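Tyrocidine synthetase 3 (Brevibacillus brevis, PDB 2JGP) forms peptide bonds in tyrocidine biosynthesis as part of a nonribosomal peptide synthetase, here a peptidyl carrier domain joined to a condensation domain. Local coordinates at residues A[125-130]-A[447-452]; A[236-241]-A[442-447]. One frame throughout, in Å; residues are numbered along the deposited sequence.

Interaction 1 (A[125-130]-A[447-452]); sequences MLIEGK and CTLAPF
Cys447 meets the 125-130 segment where Gly129 lets the two backbones come close: Gly129 CA and Cys447 CA lie 4.1 Å apart. With SG beside its own backbone N (chi1 -67°), the thiol reaches over the end of the strand and lies 3.4 Å from Lys130 N, while CB of Cys447 rests on CG2 of Ile127 at 3.9 Å. The next residue, Thr448, pairs with Glu128 through both backbone bonds and adds a third from its side chain. OG1 of Thr448 donates to Glu128 O over 3.1 Å, in the carbonyl plane and on a lone pair, whereas Thr448 N reaches the same oxygen from 34° out of that plane. One carbonyl is thus gripped twice by a single residue. Leu449 turns to the other face of the sheet and lies alongside Ile127, both pointing the same way, with CD2 of Leu449 3.8 Å from CG1 of Ile127. The sulfur of Met125, at the end of a chain extended through its first two torsions, comes to 3.9 Å from Leu449 CB. Ala450 returns to the face of Glu128 and Leu126, exchanging two backbone bonds with Leu126. Phe452 leaves CB 4.2 Å from Leu126 CB while its side chain goes on to helix 180-189. The pairing is an antiparallel ladder that adds 447-451 as an outermost strand, next to 123-129, of a five-stranded mixed sheet. It fits the two-lobed, chloramphenicol acetyltransferase-like fold of condensation domains, in which a late strand crosses over to complete the N-terminal lobe's sheet.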
# COMPACT_ATOMS: atom_id res chain seq x y z
N MET A 125 0.29 23.31 -2.23
CA MET A 125 0.23 23.67 -0.82
C MET A 125 0.13 25.18 -0.73
O MET A 125 0.92 25.89 -1.34
CB MET A 125 1.49 23.19 -0.11
CG MET A 125 1.51 23.46 1.39
SD MET A 125 2.73 22.42 2.22
CE MET A 125 4.22 22.87 1.33
N LEU A 126 -0.86 25.66 0.03
CA LEU A 126 -0.98 27.09 0.33
C LEU A 126 -0.08 27.42 1.52
O LEU A 126 -0.24 26.84 2.60
CB LEU A 126 -2.43 27.46 0.65
CG LEU A 126 -2.67 28.93 1.06
CD1 LEU A 126 -2.29 29.87 -0.08
CD2 LEU A 126 -4.11 29.15 1.48
N ILE A 127 0.85 28.34 1.31
CA ILE A 127 1.76 28.79 2.36
C ILE A 127 1.45 30.24 2.70
O ILE A 127 1.60 31.12 1.85
CB ILE A 127 3.24 28.68 1.93
CG1 ILE A 127 3.58 27.23 1.56
CG2 ILE A 127 4.15 29.17 3.06
CD1 ILE A 127 5.01 27.03 1.11
N GLU A 128 1.02 30.47 3.94
CA GLU A 128 0.69 31.81 4.42
C GLU A 128 1.67 32.22 5.50
O GLU A 128 1.69 31.65 6.59
CB GLU A 128 -0.75 31.84 4.94
CG GLU A 128 -1.79 31.85 3.83
CD GLU A 128 -3.15 31.35 4.29
OE1 GLU A 128 -3.25 30.19 4.74
OE2 GLU A 128 -4.13 32.12 4.17
N GLY A 129 2.50 33.21 5.19
CA GLY A 129 3.57 33.66 6.08
C GLY A 129 4.70 34.29 5.28
O GLY A 129 4.56 34.56 4.09
N LYS A 130 5.84 34.49 5.94
CA LYS A 130 6.95 35.25 5.35
C LYS A 130 7.53 34.55 4.12
O LYS A 130 7.47 35.10 3.01
CB LYS A 130 8.04 35.52 6.39
CG LYS A 130 7.57 36.29 7.63
CD LYS A 130 6.92 37.64 7.31
CE LYS A 130 7.92 38.63 6.73
NZ LYS A 130 7.34 40.00 6.62
N CYS A 447 5.45 30.53 9.13
CA CYS A 447 4.41 30.26 8.13
C CYS A 447 3.41 29.20 8.58
O CYS A 447 3.63 28.49 9.56
CB CYS A 447 5.06 29.80 6.82
SG CYS A 447 6.03 31.07 5.98
N THR A 448 2.30 29.12 7.85
CA THR A 448 1.27 28.10 8.06
C THR A 448 0.98 27.38 6.74
O THR A 448 0.72 28.02 5.72
CB THR A 448 -0.03 28.72 8.60
OG1 THR A 448 -0.51 29.71 7.68
CG2 THR A 448 0.21 29.37 9.96
N LEU A 449 1.00 26.05 6.78
CA LEU A 449 0.85 25.23 5.58
C LEU A 449 -0.54 24.61 5.52
O LEU A 449 -1.05 24.12 6.52
CB LEU A 449 1.90 24.12 5.58
CG LEU A 449 3.34 24.53 5.90
CD1 LEU A 449 4.26 23.32 5.86
CD2 LEU A 449 3.82 25.62 4.95
N ALA A 450 -1.16 24.64 4.33
CA ALA A 450 -2.49 24.08 4.15
C ALA A 450 -2.74 23.72 2.68
O ALA A 450 -1.98 24.14 1.81
CB ALA A 450 -3.55 25.07 4.63
N PRO A 451 -3.80 22.94 2.40
CA PRO A 451 -4.15 22.62 1.02
C PRO A 451 -4.58 23.84 0.21
O PRO A 451 -5.10 24.80 0.77
CB PRO A 451 -5.33 21.65 1.17
CG PRO A 451 -5.25 21.15 2.57
CD PRO A 451 -4.71 22.29 3.36
N PHE A 452 -4.36 23.79 -1.10
CA PHE A 452 -4.77 24.87 -2.00
C PHE A 452 -5.92 24.43 -2.90
O PHE A 452 -6.97 25.07 -2.93
CB PHE A 452 -3.58 25.35 -2.85
CG PHE A 452 -3.94 26.42 -3.84
CD1 PHE A 452 -4.46 27.64 -3.41
CD2 PHE A 452 -3.77 26.22 -5.20
CE1 PHE A 452 -4.79 28.63 -4.32
CE2 PHE A 452 -4.10 27.21 -6.12
CZ PHE A 452 -4.62 28.42 -5.68

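Interaction 2 (A[236-241]-A[442-447]); sequences EWVQLY and MTLPEC
Val238 holds CG1 anti to its backbone N (chi1 167°), which spreads both methyls toward Leu444, and Tyr241, one turn further along the helix, has its ring swung the same way (chi1 -173°). Leu444 answers with an unusual first torsion of -100°, between the staggered positions, and its two branches go to different partners. CD1 fits against the fork of Val238, 3.5 Å from CG1 of that residue and slightly farther from CG2. CD2 goes to the aromatic residues: it sits 3.7 Å from CD2 of Tyr241, the two side chains crossing at about a right angle, and looks obliquely at the ring. The indole of Trp237 closes in more loosely, with CZ3 4.4 Å from the same methyl of Leu444. Met442 reaches the same valine: CG lies between its backbone N and carbonyl carbon, and an anti second torsion carries SD to 4.0 Å from CG2 of Val238. The carbonyl oxygen of Thr443 also touches CG1 of Val238. Beyond Leu444 the chain turns tightly, Leu444 N bonding to Cys447 O over 3.0 Å as the loop enters strand 447-451.

Polar ends on the helix look elsewhere: Tyr241 OH bonds to the backbone N of Glu132, at the approach to helix 133-146, against which Trp237 also packs through Phe140 and Ala139. Tyr241 is thereby held at its hydroxyl end while CD2 and CE2 of its ring meet Leu444 CD2. No hydrogen bond joins 236-241 to 442-447; methyls, a thioether and aromatic carbons do the work, so the loop's seat on helix 227-241 depends on shape fit and on burying apolar surface.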
# COMPACT_ATOMS: atom_id res chain seq x y z
N GLU A 236 10.34 16.12 5.48
CA GLU A 236 11.76 16.42 5.46
C GLU A 236 12.06 17.78 4.84
O GLU A 236 13.04 18.43 5.22
CB GLU A 236 12.54 15.31 4.75
CG GLU A 236 12.49 13.99 5.50
CD GLU A 236 13.46 12.97 4.96
OE1 GLU A 236 14.05 13.21 3.90
OE2 GLU A 236 13.61 11.91 5.61
N TRP A 237 11.23 18.21 3.89
CA TRP A 237 11.35 19.55 3.32
C TRP A 237 11.15 20.60 4.42
O TRP A 237 11.94 21.54 4.55
CB TRP A 237 10.34 19.76 2.19
CG TRP A 237 10.44 21.13 1.60
CD1 TRP A 237 11.32 21.55 0.65
CD2 TRP A 237 9.65 22.27 1.97
NE1 TRP A 237 11.12 22.89 0.39
CE2 TRP A 237 10.11 23.36 1.19
CE3 TRP A 237 8.61 22.49 2.88
CZ2 TRP A 237 9.55 24.63 1.28
CZ3 TRP A 237 8.06 23.76 2.97
CH2 TRP A 237 8.53 24.82 2.18
N VAL A 238 10.09 20.42 5.21
CA VAL A 238 9.78 21.30 6.34
C VAL A 238 10.93 21.34 7.35
O VAL A 238 11.30 22.42 7.83
CB VAL A 238 8.48 20.84 7.07
CG1 VAL A 238 8.32 21.53 8.41
CG2 VAL A 238 7.27 21.09 6.18
N GLN A 239 11.48 20.18 7.67
CA GLN A 239 12.62 20.08 8.59
C GLN A 239 13.87 20.76 8.02
O GLN A 239 14.53 21.53 8.71
CB GLN A 239 12.93 18.61 8.91
CG GLN A 239 11.93 17.96 9.86
CD GLN A 239 12.14 16.46 9.99
OE1 GLN A 239 11.83 15.70 9.07
NE2 GLN A 239 12.67 16.02 11.13
N LEU A 240 14.18 20.47 6.75
CA LEU A 240 15.35 21.06 6.09
C LEU A 240 15.26 22.58 5.96
O LEU A 240 16.25 23.28 6.13
CB LEU A 240 15.57 20.43 4.70
CG LEU A 240 16.09 18.99 4.72
CD1 LEU A 240 15.94 18.36 3.33
CD2 LEU A 240 17.54 18.93 5.20
N TYR A 241 14.06 23.08 5.66
CA TYR A 241 13.81 24.53 5.61
C TYR A 241 14.13 25.19 6.96
O TYR A 241 14.63 26.31 7.00
CB TYR A 241 12.37 24.82 5.21
CG TYR A 241 12.07 26.30 4.99
CD1 TYR A 241 12.10 26.85 3.71
CD2 TYR A 241 11.76 27.14 6.05
CE1 TYR A 241 11.84 28.20 3.50
CE2 TYR A 241 11.49 28.49 5.86
CZ TYR A 241 11.53 29.01 4.57
OH TYR A 241 11.26 30.35 4.37
N MET A 442 0.69 21.50 9.36
CA MET A 442 1.85 21.05 10.16
C MET A 442 2.77 22.20 10.57
O MET A 442 3.60 22.04 11.48
CB MET A 442 2.63 19.96 9.42
CG MET A 442 3.37 20.41 8.17
SD MET A 442 4.02 19.00 7.25
CE MET A 442 2.51 18.26 6.64
N THR A 443 2.64 23.35 9.90
CA THR A 443 3.24 24.62 10.33
C THR A 443 4.76 24.74 10.20
O THR A 443 5.50 23.75 10.24
CB THR A 443 2.84 25.01 11.79
OG1 THR A 443 3.53 24.18 12.73
CG2 THR A 443 1.33 24.88 12.00
N LEU A 444 5.21 25.99 10.06
CA LEU A 444 6.62 26.37 10.03
C LEU A 444 6.84 27.48 11.06
O LEU A 444 5.86 28.01 11.60
CB LEU A 444 7.00 26.86 8.63
CG LEU A 444 7.73 25.86 7.73
CD1 LEU A 444 6.87 24.63 7.50
CD2 LEU A 444 8.11 26.51 6.41
N PRO A 445 8.11 27.82 11.36
CA PRO A 445 8.37 28.91 12.31
C PRO A 445 7.63 30.22 12.02
O PRO A 445 7.05 30.81 12.93
CB PRO A 445 9.89 29.12 12.20
CG PRO A 445 10.33 28.35 10.99
CD PRO A 445 9.36 27.23 10.86
N GLU A 446 7.65 30.65 10.76
CA GLU A 446 7.05 31.93 10.36
C GLU A 446 5.88 31.77 9.38
O GLU A 446 5.37 32.77 8.87
CB GLU A 446 8.12 32.82 9.73
CG GLU A 446 9.30 33.17 10.65
CD GLU A 446 9.03 34.34 11.58
OE1 GLU A 446 7.86 34.76 11.71
OE2 GLU A 446 9.99 34.85 12.18
N CYS A 447 5.45 30.53 9.13
CA CYS A 447 4.41 30.26 8.13
C CYS A 447 3.41 29.20 8.58
O CYS A 447 3.63 28.49 9.56
CB CYS A 447 5.06 29.80 6.82
SG CYS A 447 6.03 31.07 5.98

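Overall arrangement
Interaction 2 is nested within the loop that interaction 1 closes, and the two share Cys447: the loop of interaction 2 leads straight into the strand of interaction 1. Leu449 joins them by packing, its CD1 3.4 Å from CD1 of Leu444 and also against Val238, so one face of the added strand is roofed by the loop and helix 227-241. The chemistry changes with the place. Interaction 1, at the border of the sheet and only partly buried, is set by backbone hydrogen bonds, with its Thr448 and Glu128 face more open. Interaction 2 is mostly buried and wholly apolar across the segments. Together they fasten the 442-452 region to both the sheet and the helix packed on it.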